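Local coordinates for protein ABC-type amino acid transport system, periplasmic component (PDB 4YMX) that binds arginine in a ligand pocket and probably hands amino acids to an ABC transporter as its substrate-binding component, at residues A[65-68]-A[69-73]; A[241-244]-A[245-249]; A[140-143]-A[144-147]; A[214-217]-A[218-222]. All coordinates share one frame; numbering follows the deposited sequence. Where two conformers were deposited one is given.

Contact 1. Residues A[65-68]-A[69-73]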
ATOM      1  N   PHE A  65       5.711   5.351   6.997  1.00  4.36           N
ATOM      2  CA  PHE A  65       4.949   4.885   8.150  1.00  5.22           C
ATOM      3  C   PHE A  65       5.173   3.395   8.401  1.00  6.16           C
ATOM      4  O   PHE A  65       5.406   2.970   9.536  1.00  5.32           O
ATOM      5  CB  PHE A  65       3.470   5.185   7.887  1.00  5.96           C
ATOM      6  CG  PHE A  65       2.545   4.866   9.020  1.00  6.66           C
ATOM      7  CD1 PHE A  65       2.698   5.468  10.266  1.00 10.96           C
ATOM      8  CD2 PHE A  65       1.459   4.035   8.812  1.00  7.17           C
ATOM      9  CE1 PHE A  65       1.811   5.191  11.296  1.00 11.02           C
ATOM     10  CE2 PHE A  65       0.564   3.759   9.839  1.00  9.04           C
ATOM     11  CZ  PHE A  65       0.741   4.340  11.081  1.00  8.99           C
ATOM     12  N   ASP A  66       5.123   2.598   7.340  1.00  3.31           N
ATOM     13  CA  ASP A  66       5.322   1.160   7.489  1.00  5.06           C
ATOM     14  C   ASP A  66       6.729   0.822   7.939  1.00  4.82           C
ATOM     15  O   ASP A  66       6.936  -0.168   8.653  1.00  5.70           O
ATOM     16  CB  ASP A  66       5.020   0.409   6.192  1.00  6.98           C
ATOM     17  CG  ASP A  66       3.529   0.278   5.915  1.00  5.92           C
ATOM     18  OD1 ASP A  66       2.706   0.596   6.789  1.00  5.82           O
ATOM     19  OD2 ASP A  66       3.182  -0.197   4.817  1.00  5.90           O
ATOM     20  N   ILE A  67       7.700   1.619   7.511  1.00  4.56           N
ATOM     21  CA  ILE A  67       9.083   1.387   7.922  1.00  6.35           C
ATOM     22  C   ILE A  67       9.282   1.728   9.402  1.00  5.09           C
ATOM     23  O   ILE A  67       9.992   1.016  10.118  1.00  6.96           O
ATOM     24  CB  ILE A  67      10.081   2.177   7.068  1.00  5.68           C
ATOM     25  CG1 ILE A  67       9.832   1.924   5.581  1.00  8.56           C
ATOM     26  CG2 ILE A  67      11.515   1.822   7.461  1.00  8.09           C
ATOM     27  CD1 ILE A  67       9.726   0.471   5.187  1.00 13.79           C
ATOM     28  N   ASP A  68       8.652   2.799   9.870  1.00  4.80           N
ATOM     29  CA  ASP A  68       8.718   3.114  11.289  1.00  5.28           C
ATOM     30  C   ASP A  68       8.114   1.990  12.123  1.00  5.44           C
ATOM     31  O   ASP A  68       8.652   1.635  13.178  1.00  7.59           O
ATOM     32  CB  ASP A  68       8.047   4.448  11.592  1.00  5.93           C
ATOM     33  CG  ASP A  68       8.825   5.627  11.041  1.00  8.03           C
ATOM     34  OD1 ASP A  68       9.980   5.454  10.590  1.00  8.84           O
ATOM     35  OD2 ASP A  68       8.270   6.744  11.062  1.00 10.35           O
ATOM     36  N   ILE A  69       7.018   1.406  11.646  1.00  4.99           N
ATOM     37  CA  ILE A  69       6.405   0.295  12.367  1.00  5.90           C
ATOM     38  C   ILE A  69       7.353  -0.908  12.358  1.00  5.83           C
ATOM     39  O   ILE A  69       7.558  -1.567  13.385  1.00  6.92           O
ATOM     40  CB  ILE A  69       5.033  -0.082  11.763  1.00  5.93           C
ATOM     41  CG1 ILE A  69       4.044   1.069  11.985  1.00  8.63           C
ATOM     42  CG2 ILE A  69       4.509  -1.376  12.362  1.00  8.22           C
ATOM     43  CD1 ILE A  69       2.706   0.889  11.286  1.00 11.27           C
ATOM     44  N   ALA A  70       7.947  -1.184  11.199  1.00  5.54           N
ATOM     45  CA  ALA A  70       8.907  -2.280  11.089  1.00  6.64           C
ATOM     46  C   ALA A  70      10.066  -2.116  12.048  1.00  6.63           C
ATOM     47  O   ALA A  70      10.501  -3.086  12.683  1.00  7.30           O
ATOM     48  CB  ALA A  70       9.427  -2.370   9.702  1.00  5.35           C
ATOM     49  N   ASN A  71      10.574  -0.896  12.162  1.00  7.52           N
ATOM     50  CA  ASN A  71      11.684  -0.670  13.071  1.00  6.81           C
ATOM     51  C   ASN A  71      11.283  -0.829  14.531  1.00  6.07           C
ATOM     52  O   ASN A  71      12.093  -1.287  15.343  1.00  8.12           O
ATOM     53  CB  ASN A  71      12.381   0.656  12.782  1.00  9.01           C
ATOM     54  CG  ASN A  71      13.438   0.513  11.717  1.00 10.21           C
ATOM     55  OD1 ASN A  71      14.436  -0.185  11.908  1.00 17.59           O
ATOM     56  ND2 ASN A  71      13.227   1.164  10.589  1.00 10.68           N
ATOM     57  N   ALA A  72      10.031  -0.517  14.857  1.00  6.15           N
ATOM     58  CA  ALA A  72       9.542  -0.746  16.213  1.00  7.69           C
ATOM     59  C   ALA A  72       9.499  -2.245  16.508  1.00  9.53           C
ATOM     60  O   ALA A  72       9.832  -2.689  17.613  1.00  9.94           O
ATOM     61  CB  ALA A  72       8.163  -0.113  16.414  1.00  8.81           C
ATOM     62  N   ILE A  73       9.104  -3.033  15.509  1.00  5.11           N
ATOM     63  CA  ILE A  73       9.064  -4.481  15.656  1.00  8.59           C
ATOM     64  C   ILE A  73      10.477  -5.038  15.821  1.00  8.55           C
ATOM     65  O   ILE A  73      10.728  -5.866  16.708  1.00  8.60           O
ATOM     66  CB  ILE A  73       8.360  -5.138  14.446  1.00  5.67           C
ATOM     67  CG1 ILE A  73       6.871  -4.774  14.431  1.00  5.18           C
ATOM     68  CG2 ILE A  73       8.579  -6.664  14.435  1.00  9.19           C
ATOM     69  CD1 ILE A  73       6.185  -5.071  13.097  1.00  8.56           C
TER
HETATM   70  O   HOH W   1      12.176   3.838  10.789  1.00 18.28           O

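Contact 2. Residues A[241-244]-A[245-249]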
ATOM      1  N   ILE A 241       2.135  -3.215  17.761  1.00  8.02           N
ATOM      2  CA  ILE A 241       1.098  -2.312  17.262  1.00  6.64           C
ATOM      3  C   ILE A 241       0.269  -1.768  18.423  1.00  7.52           C
ATOM      4  O   ILE A 241       0.015  -0.568  18.501  1.00  7.53           O
ATOM      5  CB  ILE A 241       0.186  -2.987  16.230  1.00  5.13           C
ATOM      6  CG1 ILE A 241       0.995  -3.327  14.978  1.00  7.70           C
ATOM      7  CG2 ILE A 241      -0.999  -2.077  15.881  1.00  7.90           C
ATOM      8  CD1 ILE A 241       0.250  -4.212  14.000  1.00 11.01           C
ATOM      9  N   LYS A 242      -0.131  -2.645  19.337  1.00  7.13           N
ATOM     10  CA  LYS A 242      -0.887  -2.202  20.508  1.00  7.51           C
ATOM     11  C   LYS A 242      -0.080  -1.222  21.352  1.00  9.15           C
ATOM     12  O   LYS A 242      -0.599  -0.183  21.775  1.00  8.33           O
ATOM     13  CB  LYS A 242      -1.341  -3.405  21.341  1.00  8.83           C
ATOM     14  CG  LYS A 242      -2.733  -3.897  20.980  1.00 22.00           C
ATOM     15  CD  LYS A 242      -3.297  -4.814  22.062  1.00 35.92           C
ATOM     16  CE  LYS A 242      -4.728  -5.241  21.747  1.00 46.28           C
ATOM     17  NZ  LYS A 242      -5.724  -4.157  21.993  1.00 52.02           N
ATOM     18  N   GLU A 243       1.189  -1.523  21.604  0.69  8.58           N
ATOM     19  CA  GLU A 243       1.989  -0.624  22.431  0.69  7.18           C
ATOM     20  C   GLU A 243       2.258   0.719  21.749  0.69  6.45           C
ATOM     21  O   GLU A 243       2.282   1.757  22.412  0.69  8.13           O
ATOM     22  CB  GLU A 243       3.283  -1.297  22.895  0.69 11.40           C
ATOM     23  CG  GLU A 243       4.197  -0.421  23.748  0.69 13.18           C
ATOM     24  CD  GLU A 243       3.584   0.013  25.079  0.69 11.62           C
ATOM     25  OE1 GLU A 243       4.229   0.834  25.757  0.69 13.45           O
ATOM     26  OE2 GLU A 243       2.482  -0.459  25.454  0.69 11.38           O
ATOM     27  N   LEU A 244       2.441   0.714  20.432  1.00  6.39           N
ATOM     28  CA  LEU A 244       2.556   1.976  19.703  1.00  4.15           C
ATOM     29  C   LEU A 244       1.316   2.830  19.946  1.00  8.08           C
ATOM     30  O   LEU A 244       1.413   4.014  20.282  1.00  7.43           O
ATOM     31  CB  LEU A 244       2.726   1.727  18.196  1.00  5.85           C
ATOM     32  CG  LEU A 244       4.081   1.195  17.737  1.00  8.88           C
ATOM     33  CD1 LEU A 244       4.022   0.844  16.252  1.00 11.47           C
ATOM     34  CD2 LEU A 244       5.189   2.202  18.016  1.00 12.45           C
ATOM     35  N   LYS A 245       0.149   2.217  19.799  1.00  6.51           N
ATOM     36  CA  LYS A 245      -1.106   2.941  19.972  1.00  6.43           C
ATOM     37  C   LYS A 245      -1.301   3.428  21.402  1.00  4.89           C
ATOM     38  O   LYS A 245      -1.718   4.567  21.632  1.00  7.32           O
ATOM     39  CB  LYS A 245      -2.296   2.075  19.553  1.00  7.34           C
ATOM     40  CG  LYS A 245      -2.418   1.853  18.042  1.00  7.43           C
ATOM     41  CD  LYS A 245      -3.553   0.889  17.761  1.00 10.56           C
ATOM     42  CE  LYS A 245      -3.761   0.692  16.268  1.00 18.70           C
ATOM     43  NZ  LYS A 245      -4.709  -0.436  16.017  1.00 22.22           N
ATOM     44  N   GLN A 246      -0.977   2.578  22.364  1.00  4.87           N
ATOM     45  CA  GLN A 246      -1.286   2.886  23.755  1.00  4.15           C
ATOM     46  C   GLN A 246      -0.255   3.786  24.423  1.00  6.55           C
ATOM     47  O   GLN A 246      -0.544   4.380  25.456  1.00  6.21           O
ATOM     48  CB  GLN A 246      -1.477   1.579  24.527  1.00  6.29           C
ATOM     49  CG  GLN A 246      -2.700   0.801  24.039  1.00  7.96           C
ATOM     50  CD  GLN A 246      -2.796  -0.592  24.624  1.00 11.88           C
ATOM     51  OE1 GLN A 246      -1.869  -1.071  25.274  1.00 13.69           O
ATOM     52  NE2 GLN A 246      -3.938  -1.242  24.414  1.00 24.79           N
ATOM     53  N   SER A 247       0.927   3.914  23.825  1.00  7.94           N
ATOM     54  CA  SER A 247       2.015   4.692  24.432  1.00  6.81           C
ATOM     55  C   SER A 247       2.120   6.124  23.939  1.00  7.86           C
ATOM     56  O   SER A 247       2.900   6.908  24.485  1.00  9.54           O
ATOM     57  CB  SER A 247       3.360   4.024  24.165  1.00  8.41           C
ATOM     58  OG  SER A 247       3.692   4.122  22.785  1.00 10.32           O
ATOM     59  N   GLY A 248       1.365   6.465  22.898  1.00  5.84           N
ATOM     60  CA  GLY A 248       1.516   7.760  22.274  1.00  7.40           C
ATOM     61  C   GLY A 248       2.384   7.745  21.026  1.00  6.34           C
ATOM     62  O   GLY A 248       2.321   8.683  20.230  1.00  9.09           O
ATOM     63  N   GLU A 249       3.195   6.705  20.853  1.00  7.11           N
ATOM     64  CA  GLU A 249       4.138   6.682  19.737  1.00  7.11           C
ATOM     65  C   GLU A 249       3.428   6.600  18.380  1.00  7.14           C
ATOM     66  O   GLU A 249       3.862   7.209  17.410  1.00  6.62           O
ATOM     67  CB  GLU A 249       5.140   5.538  19.905  1.00  7.54           C
ATOM     68  CG  GLU A 249       6.198   5.475  18.821  1.00 14.95           C
ATOM     69  CD  GLU A 249       7.098   6.704  18.748  1.00 27.22           C
ATOM     70  OE1 GLU A 249       7.695   6.918  17.670  1.00 31.15           O
ATOM     71  OE2 GLU A 249       7.226   7.447  19.751  1.00 19.63           O
TER
HETATM   72  O   HOH W   2       0.323  -2.170  24.947  1.00 21.92           O

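Contact 3. Residues A[140-143]-A[144-147]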
ATOM      1  N   LYS A 140     -17.839  10.865 -12.690  1.00 13.15           N
ATOM      2  CA  LYS A 140     -18.524   9.977 -11.774  1.00 13.11           C
ATOM      3  C   LYS A 140     -18.301   8.524 -12.145  1.00  8.03           C
ATOM      4  O   LYS A 140     -17.763   8.221 -13.219  1.00  8.36           O
ATOM      5  CB  LYS A 140     -20.015  10.306 -11.730  1.00 16.99           C
ATOM      6  CG  LYS A 140     -20.725  10.140 -13.059  1.00 13.63           C
ATOM      7  CD  LYS A 140     -22.157  10.666 -12.971  1.00 18.24           C
ATOM      8  CE  LYS A 140     -22.907  10.458 -14.279  1.00 23.53           C
ATOM      9  NZ  LYS A 140     -22.256  11.156 -15.415  1.00 20.64           N
ATOM     10  N   PHE A 141     -18.734   7.638 -11.253  1.00 10.02           N
ATOM     11  CA  PHE A 141     -18.483   6.209 -11.381  1.00  8.75           C
ATOM     12  C   PHE A 141     -18.979   5.622 -12.706  1.00  6.26           C
ATOM     13  O   PHE A 141     -18.274   4.829 -13.337  1.00  8.86           O
ATOM     14  CB  PHE A 141     -19.076   5.465 -10.182  1.00  8.04           C
ATOM     15  CG  PHE A 141     -18.705   4.011 -10.123  1.00  8.90           C
ATOM     16  CD1 PHE A 141     -17.418   3.624  -9.779  1.00  9.26           C
ATOM     17  CD2 PHE A 141     -19.647   3.033 -10.400  1.00  9.40           C
ATOM     18  CE1 PHE A 141     -17.081   2.280  -9.715  1.00 10.07           C
ATOM     19  CE2 PHE A 141     -19.317   1.690 -10.335  1.00 11.50           C
ATOM     20  CZ  PHE A 141     -18.025   1.313  -9.994  1.00 12.93           C
ATOM     21  N   ASP A 142     -20.167   6.036 -13.147  1.00  9.18           N
ATOM     22  CA  ASP A 142     -20.721   5.537 -14.400  1.00 10.39           C
ATOM     23  C   ASP A 142     -19.811   5.853 -15.590  1.00 11.52           C
ATOM     24  O   ASP A 142     -19.781   5.102 -16.566  1.00 10.62           O
ATOM     25  CB  ASP A 142     -22.120   6.126 -14.623  1.00 12.84           C
ATOM     26  CG  ASP A 142     -22.902   5.373 -15.668  1.00 18.50           C
ATOM     27  OD1 ASP A 142     -23.190   5.960 -16.731  1.00 19.89           O
ATOM     28  OD2 ASP A 142     -23.212   4.189 -15.431  1.00 23.69           O
ATOM     29  N   ASP A 143     -19.063   6.950 -15.501  1.00  8.75           N
ATOM     30  CA  ASP A 143     -18.183   7.369 -16.591  1.00 10.00           C
ATOM     31  C   ASP A 143     -16.973   6.462 -16.775  1.00  8.86           C
ATOM     32  O   ASP A 143     -16.268   6.575 -17.768  1.00 11.49           O
ATOM     33  CB  ASP A 143     -17.687   8.803 -16.377  1.00 10.26           C
ATOM     34  CG  ASP A 143     -18.811   9.810 -16.226  1.00 10.94           C
ATOM     35  OD1 ASP A 143     -19.966   9.522 -16.612  1.00 15.91           O
ATOM     36  OD2 ASP A 143     -18.524  10.913 -15.722  1.00 11.45           O
ATOM     37  N   LEU A 144     -16.723   5.573 -15.818  1.00  6.54           N
ATOM     38  CA  LEU A 144     -15.589   4.657 -15.909  1.00  9.40           C
ATOM     39  C   LEU A 144     -15.827   3.502 -16.867  1.00  9.91           C
ATOM     40  O   LEU A 144     -14.880   2.806 -17.246  1.00  8.46           O
ATOM     41  CB  LEU A 144     -15.221   4.100 -14.534  1.00  8.74           C
ATOM     42  CG  LEU A 144     -14.771   5.137 -13.506  1.00  8.84           C
ATOM     43  CD1 LEU A 144     -14.561   4.465 -12.165  1.00  8.34           C
ATOM     44  CD2 LEU A 144     -13.499   5.860 -13.965  1.00  9.57           C
ATOM     45  N   LYS A 145     -17.085   3.288 -17.251  1.00  7.83           N
ATOM     46  CA  LYS A 145     -17.399   2.208 -18.188  1.00  9.16           C
ATOM     47  C   LYS A 145     -16.586   2.324 -19.470  1.00  8.75           C
ATOM     48  O   LYS A 145     -16.436   3.417 -20.023  1.00 10.05           O
ATOM     49  CB  LYS A 145     -18.890   2.199 -18.535  1.00  8.82           C
ATOM     50  CG  LYS A 145     -19.787   1.860 -17.374  1.00 22.09           C
ATOM     51  CD  LYS A 145     -21.242   1.830 -17.805  1.00 22.05           C
ATOM     52  CE  LYS A 145     -22.122   1.531 -16.611  1.00 32.96           C
ATOM     53  NZ  LYS A 145     -21.725   2.394 -15.460  1.00 40.26           N
ATOM     54  N   VAL A 146     -16.076   1.183 -19.938  1.00  8.36           N
ATOM     55  CA  VAL A 146     -15.327   1.084 -21.199  1.00  8.68           C
ATOM     56  C   VAL A 146     -13.986   1.842 -21.205  1.00 10.38           C
ATOM     57  O   VAL A 146     -13.340   1.972 -22.249  1.00 14.95           O
ATOM     58  CB  VAL A 146     -16.186   1.510 -22.445  1.00 10.47           C
ATOM     59  CG1 VAL A 146     -15.665   0.831 -23.714  1.00 13.90           C
ATOM     60  CG2 VAL A 146     -17.662   1.158 -22.258  1.00 12.57           C
ATOM     61  N   LYS A 147     -13.568   2.338 -20.045  0.57  6.99           N
ATOM     62  CA  LYS A 147     -12.337   3.116 -19.959  0.57  7.49           C
ATOM     63  C   LYS A 147     -11.112   2.251 -19.664  0.57  7.41           C
ATOM     64  O   LYS A 147     -11.228   1.122 -19.180  0.57  8.29           O
ATOM     65  CB  LYS A 147     -12.466   4.204 -18.888  0.57  6.25           C
ATOM     66  CG  LYS A 147     -13.562   5.225 -19.160  0.57  9.56           C
ATOM     67  CD  LYS A 147     -13.150   6.198 -20.262  0.57 10.85           C
ATOM     68  CE  LYS A 147     -14.205   7.277 -20.463  0.57 15.09           C
ATOM     69  NZ  LYS A 147     -13.748   8.323 -21.428  0.57 14.95           N
TER

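Contact 4. Residues A[214-217]-A[218-222]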
ATOM      1  N   GLU A 214     -18.631   4.159  -5.058  1.00 11.25           N
ATOM      2  CA  GLU A 214     -18.716   2.786  -5.520  1.00  8.52           C
ATOM      3  C   GLU A 214     -17.371   2.105  -5.772  1.00  9.82           C
ATOM      4  O   GLU A 214     -17.293   0.879  -5.777  1.00 11.91           O
ATOM      5  CB  GLU A 214     -19.609   2.703  -6.754  1.00 11.59           C
ATOM      6  CG  GLU A 214     -21.079   2.966  -6.441  1.00 12.92           C
ATOM      7  CD  GLU A 214     -21.929   3.023  -7.686  1.00 17.31           C
ATOM      8  OE1 GLU A 214     -22.077   4.134  -8.224  1.00 13.96           O
ATOM      9  OE2 GLU A 214     -22.443   1.959  -8.119  1.00 21.32           O
ATOM     10  N   ILE A 215     -16.308   2.882  -5.957  1.00  8.73           N
ATOM     11  CA  ILE A 215     -15.009   2.269  -6.196  1.00  6.53           C
ATOM     12  C   ILE A 215     -14.432   1.704  -4.903  1.00  8.81           C
ATOM     13  O   ILE A 215     -13.543   0.859  -4.933  1.00  8.32           O
ATOM     14  CB  ILE A 215     -14.012   3.254  -6.859  1.00  6.99           C
ATOM     15  CG1 ILE A 215     -12.855   2.499  -7.522  1.00  7.19           C
ATOM     16  CG2 ILE A 215     -13.471   4.245  -5.838  1.00  7.95           C
ATOM     17  CD1 ILE A 215     -13.249   1.746  -8.782  1.00  9.10           C
ATOM     18  N   ASN A 216     -14.959   2.155  -3.770  1.00  9.26           N
ATOM     19  CA  ASN A 216     -14.439   1.743  -2.468  1.00  7.27           C
ATOM     20  C   ASN A 216     -15.131   0.497  -1.897  1.00  9.88           C
ATOM     21  O   ASN A 216     -14.965   0.170  -0.717  1.00 11.22           O
ATOM     22  CB  ASN A 216     -14.524   2.915  -1.484  1.00  6.36           C
ATOM     23  CG  ASN A 216     -13.653   2.719  -0.256  1.00  8.05           C
ATOM     24  OD1 ASN A 216     -12.516   2.243  -0.351  1.00  8.46           O
ATOM     25  ND2 ASN A 216     -14.201   3.057   0.916  1.00  9.43           N
ATOM     26  N   ASN A 217     -15.871  -0.221  -2.735  1.00  8.70           N
ATOM     27  CA  ASN A 217     -16.592  -1.416  -2.278  1.00 10.36           C
ATOM     28  C   ASN A 217     -15.709  -2.665  -2.235  1.00 11.40           C
ATOM     29  O   ASN A 217     -16.043  -3.717  -2.792  1.00 10.85           O
ATOM     30  CB  ASN A 217     -17.849  -1.666  -3.119  1.00  9.26           C
ATOM     31  CG  ASN A 217     -18.915  -0.607  -2.914  1.00 12.29           C
ATOM     32  OD1 ASN A 217     -18.859   0.187  -1.973  1.00 15.35           O
ATOM     33  ND2 ASN A 217     -19.904  -0.602  -3.795  1.00 14.46           N
ATOM     34  N   VAL A 218     -14.549  -2.524  -1.600  1.00  9.03           N
ATOM     35  CA  VAL A 218     -13.632  -3.636  -1.370  1.00  9.82           C
ATOM     36  C   VAL A 218     -13.235  -3.597   0.094  1.00  7.93           C
ATOM     37  O   VAL A 218     -13.545  -2.631   0.799  1.00  9.34           O
ATOM     38  CB  VAL A 218     -12.362  -3.531  -2.243  1.00  7.84           C
ATOM     39  CG1 VAL A 218     -12.700  -3.788  -3.695  1.00 10.38           C
ATOM     40  CG2 VAL A 218     -11.713  -2.153  -2.066  1.00  9.95           C
ATOM     41  N   GLU A 219     -12.560  -4.643   0.557  1.00  8.92           N
ATOM     42  CA  GLU A 219     -12.042  -4.664   1.919  1.00  9.84           C
ATOM     43  C   GLU A 219     -11.010  -3.546   2.090  1.00  9.56           C
ATOM     44  O   GLU A 219     -10.256  -3.235   1.159  1.00  8.97           O
ATOM     45  CB  GLU A 219     -11.458  -6.046   2.253  1.00 10.20           C
ATOM     46  CG  GLU A 219     -12.532  -7.138   2.335  1.00  9.70           C
ATOM     47  CD  GLU A 219     -12.024  -8.537   2.044  1.00 14.65           C
ATOM     48  OE1 GLU A 219     -12.028  -9.377   2.974  1.00 15.47           O
ATOM     49  OE2 GLU A 219     -11.651  -8.811   0.883  1.00 13.70           O
ATOM     50  N   ASN A 220     -11.007  -2.922   3.266  1.00  8.77           N
ATOM     51  CA  ASN A 220     -10.156  -1.767   3.526  1.00  6.50           C
ATOM     52  C   ASN A 220      -9.211  -2.007   4.694  1.00  8.63           C
ATOM     53  O   ASN A 220      -9.327  -3.003   5.417  1.00 11.77           O
ATOM     54  CB  ASN A 220     -10.996  -0.510   3.811  1.00  8.73           C
ATOM     55  CG  ASN A 220     -12.078  -0.262   2.763  1.00 13.54           C
ATOM     56  OD1 ASN A 220     -13.275  -0.362   3.062  1.00 17.30           O
ATOM     57  ND2 ASN A 220     -11.667   0.075   1.536  1.00 12.20           N
ATOM     58  N   GLY A 221      -8.270  -1.088   4.866  1.00  7.82           N
ATOM     59  CA  GLY A 221      -7.359  -1.135   5.992  1.00  7.47           C
ATOM     60  C   GLY A 221      -6.046  -1.808   5.658  1.00  6.27           C
ATOM     61  O   GLY A 221      -5.934  -2.521   4.659  1.00  7.83           O
ATOM     62  N   SER A 222      -5.046  -1.575   6.503  1.00  7.15           N
ATOM     63  CA  SER A 222      -3.731  -2.188   6.346  1.00  6.00           C
ATOM     64  C   SER A 222      -3.315  -2.960   7.596  1.00  6.33           C
ATOM     65  O   SER A 222      -3.615  -2.554   8.721  1.00  6.50           O
ATOM     66  CB  SER A 222      -2.688  -1.126   6.026  1.00  9.37           C
ATOM     67  OG  SER A 222      -3.044  -0.457   4.831  1.00  8.54           O
TER

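Contact 1. Residues A[65-68]-A[69-73]
The carbonyl oxygen of Ile-67 receives two N-H groups from Asn-71, one turn further along the helix. The firm bond is the backbone one, Asn-71 N to Ile-67 O, at 2.9 Å. The side-chain amide bends back to the same oxygen, but its bond, Asn-71 ND2 to Ile-67 O, is weak at 3.3 Å with an N-H...O angle of only 130°. Asn-71 ND2 also packs alongside the CG2 branch of Ile-67, 3.6 Å away, the two side chains pointing the same way. A water extends this polar cluster: it donates to Asp-68 OD1 at 2.7 Å and weakly accepts from Asn-71 ND2. The other carboxylate oxygen, Asp-68 OD2, reaches over to helix 249-258, accepting a hydrogen bond from Trp-257 NE1 and forming a salt bridge with Lys-256.

On a more buried side, Ile-69 sends CD1 over one face of the Phe-65 ring in a CH-pi contact, 4.1 Å from Ile-69 CD1 to the ring centroid. The methyl lies 19° off the ring normal and is displaced toward the CE2-CZ rim. Phe-65 swings its ring anti to its own backbone N (chi1 -175°), where the edge-to-face partners Phe-258 and Tyr-124 also meet it. Backbone bonds from Ile-69, Ala-70 and Ala-72 complete the alpha-helical ladder. Asp-66, about 6 Å from the bound arginine, instead holds Gly-106 N of the ligand pocket through OD2. The whole is the opening of helix 65-77, whose first turn, through Asp-66, is consistent with a second-shell role at the arginine site of this family 3 solute-binding protein.

Contact 2. Residues A[241-244]-A[245-249]
Ile-241 and Lys-245 run side by side, CG2 of Ile-241 lying 3.9 Å from Lys-245 CE, while Lys-245 N bonds back to Ile-241 O. The lysine chain is extended beyond CG, which carries its NZ past the isoleucine to the carbonyl oxygen of Leu-122. With an alanine here, the Leu-122 carbonyl would probably lose its lysine partner and the flank of Ile-241 CG2 would be left uncovered. Next, Lys-242 O takes the backbone N-H of Gln-246 at 2.8 Å, nearly along the C=O axis, and the Gln-246 aliphatic chain runs out beside that of Lys-242.

Glu-243 O is gripped twice by Ser-247, by OG at 2.8 Å and by N at 2.9 Å, the two donors arriving from opposite faces of the carbonyl plane. Ser-247 OG sits between its own backbone N and carbonyl carbon (chi1 69°), and from there it also accepts from Glu-249 N, an ST turn that spans the break between helices 231-247 and 249-258. Gly-248, with a phi of 98°, lies at that break, in the N-cap position of the second helix. Leu-244 sends CD2 obliquely across the Glu-249 chain, 3.5 Å from Glu-249 CG, and packs on Tyr-250 as well.

Contact 3. Residues A[140-143]-A[144-147]
Two backbone bonds tie Phe-141 and Asp-142 to the residues three further on, the spacing of a 3-10 turn. Leu-144 N reaches Phe-141 O at 3.0 Å, approaching from above the carbonyl plane, 54° out of it. The second, from Lys-145 N to Asp-142 O, is weak at 3.3 Å. A type II beta turn from Leu-144 to Lys-147 follows directly, closed by Lys-147 N on Leu-144 O, with Val-146 taking the positive phi of its third position (65°).

Charged pairs decorate the outer side. Lys-145 bends at its last torsion to bring NZ to Asp-142 OD2 in a salt bridge; the modelled separation is too short to be trusted in detail. A second bridge lies within 140-143, where Lys-140 NZ meets Asp-143 OD1 on the syn side at 3.1 Å. The companion oxygen, Asp-143 OD2, takes the backbone N-H groups of Lys-140 and Ser-139, which together hold the carboxylate against the start of the 3-10 segment 141-143.

The apolar contact is made by Leu-144, whose CD1 comes to 3.8 Å from Phe-141 CD1, the two side chains crossing at about a right angle. These residues form part of the loop that joins strand 128-133 to strand 148-152, with Leu-144 turned onto Ile-164 and Met-212, Phe-141 resting on Glu-214, and Lys-147 paired through its backbone with Lys-168 at the edge strand 168-172.

Contact 4. Residues A[214-217]-A[218-222]
Val-218 and Asn-216 are joined by the backbone bond of an inverse gamma turn centred on Asn-217: Val-218 N donates to Asn-216 O at 2.9 Å, a weak bond closing the small ring of the turn. The turn puts a sharp kink in the chain at Asn-217. Val-218 folds its CG1 against the preceding peptide, 3.5 Å from Asn-217 O, and its side chain also rests on Glu-159 and Ala-160 of helix 156-161.

Asn-216 carries the side-chain contact. With its CG anti to the backbone N (chi1 -163°), the amide extends to Asn-220, whose ND2 donates to Asn-216 OD1 at 3.0 Å. That bond is weak, with an angle of 125°, and the amide planes are tilted 31° against each other as the two side chains cross. The same oxygen has a stronger mate in Gln-128 N, so it links the loop to the beginning of strand 128-133. A leucine in place of Asn-216 is likely to leave Gln-128 N without its acceptor and the Asn-220 amide freer to turn.

The loop runs from strand 207-210 of one five-stranded sheet to strand 222-227 of the other, and is thus one of the chain passages between the two lobes; Gly-221 N on Ser-126 OG and Glu-219 OE1 on Ala-111 N anchor it beside the neighbouring passage and the start of helix 111-114.

Overall arrangement
The four contacts divide between the lobes of the binding protein and the passage joining them. Contacts 1 and 2, with centres 12 Å apart, touch: Ala-72 CB meets Leu-244 CD2 at 4.1 Å, packing helix 65-77 on helix 231-247. Contact 3 lies in the other lobe, its centre about 38 Å from that of contact 1. Contact 4 touches contact 3, with Phe-141 CE1 near Ile-215 N at 3.9 Å, and comes within about 6 Å of contact 1 at the nearest atoms. The bound arginine is about 6 Å from the Asp-66 side chain and about 8 Å from that of Val-218, so contact 1 nears it from one lobe and contact 4 from the passage between the lobes.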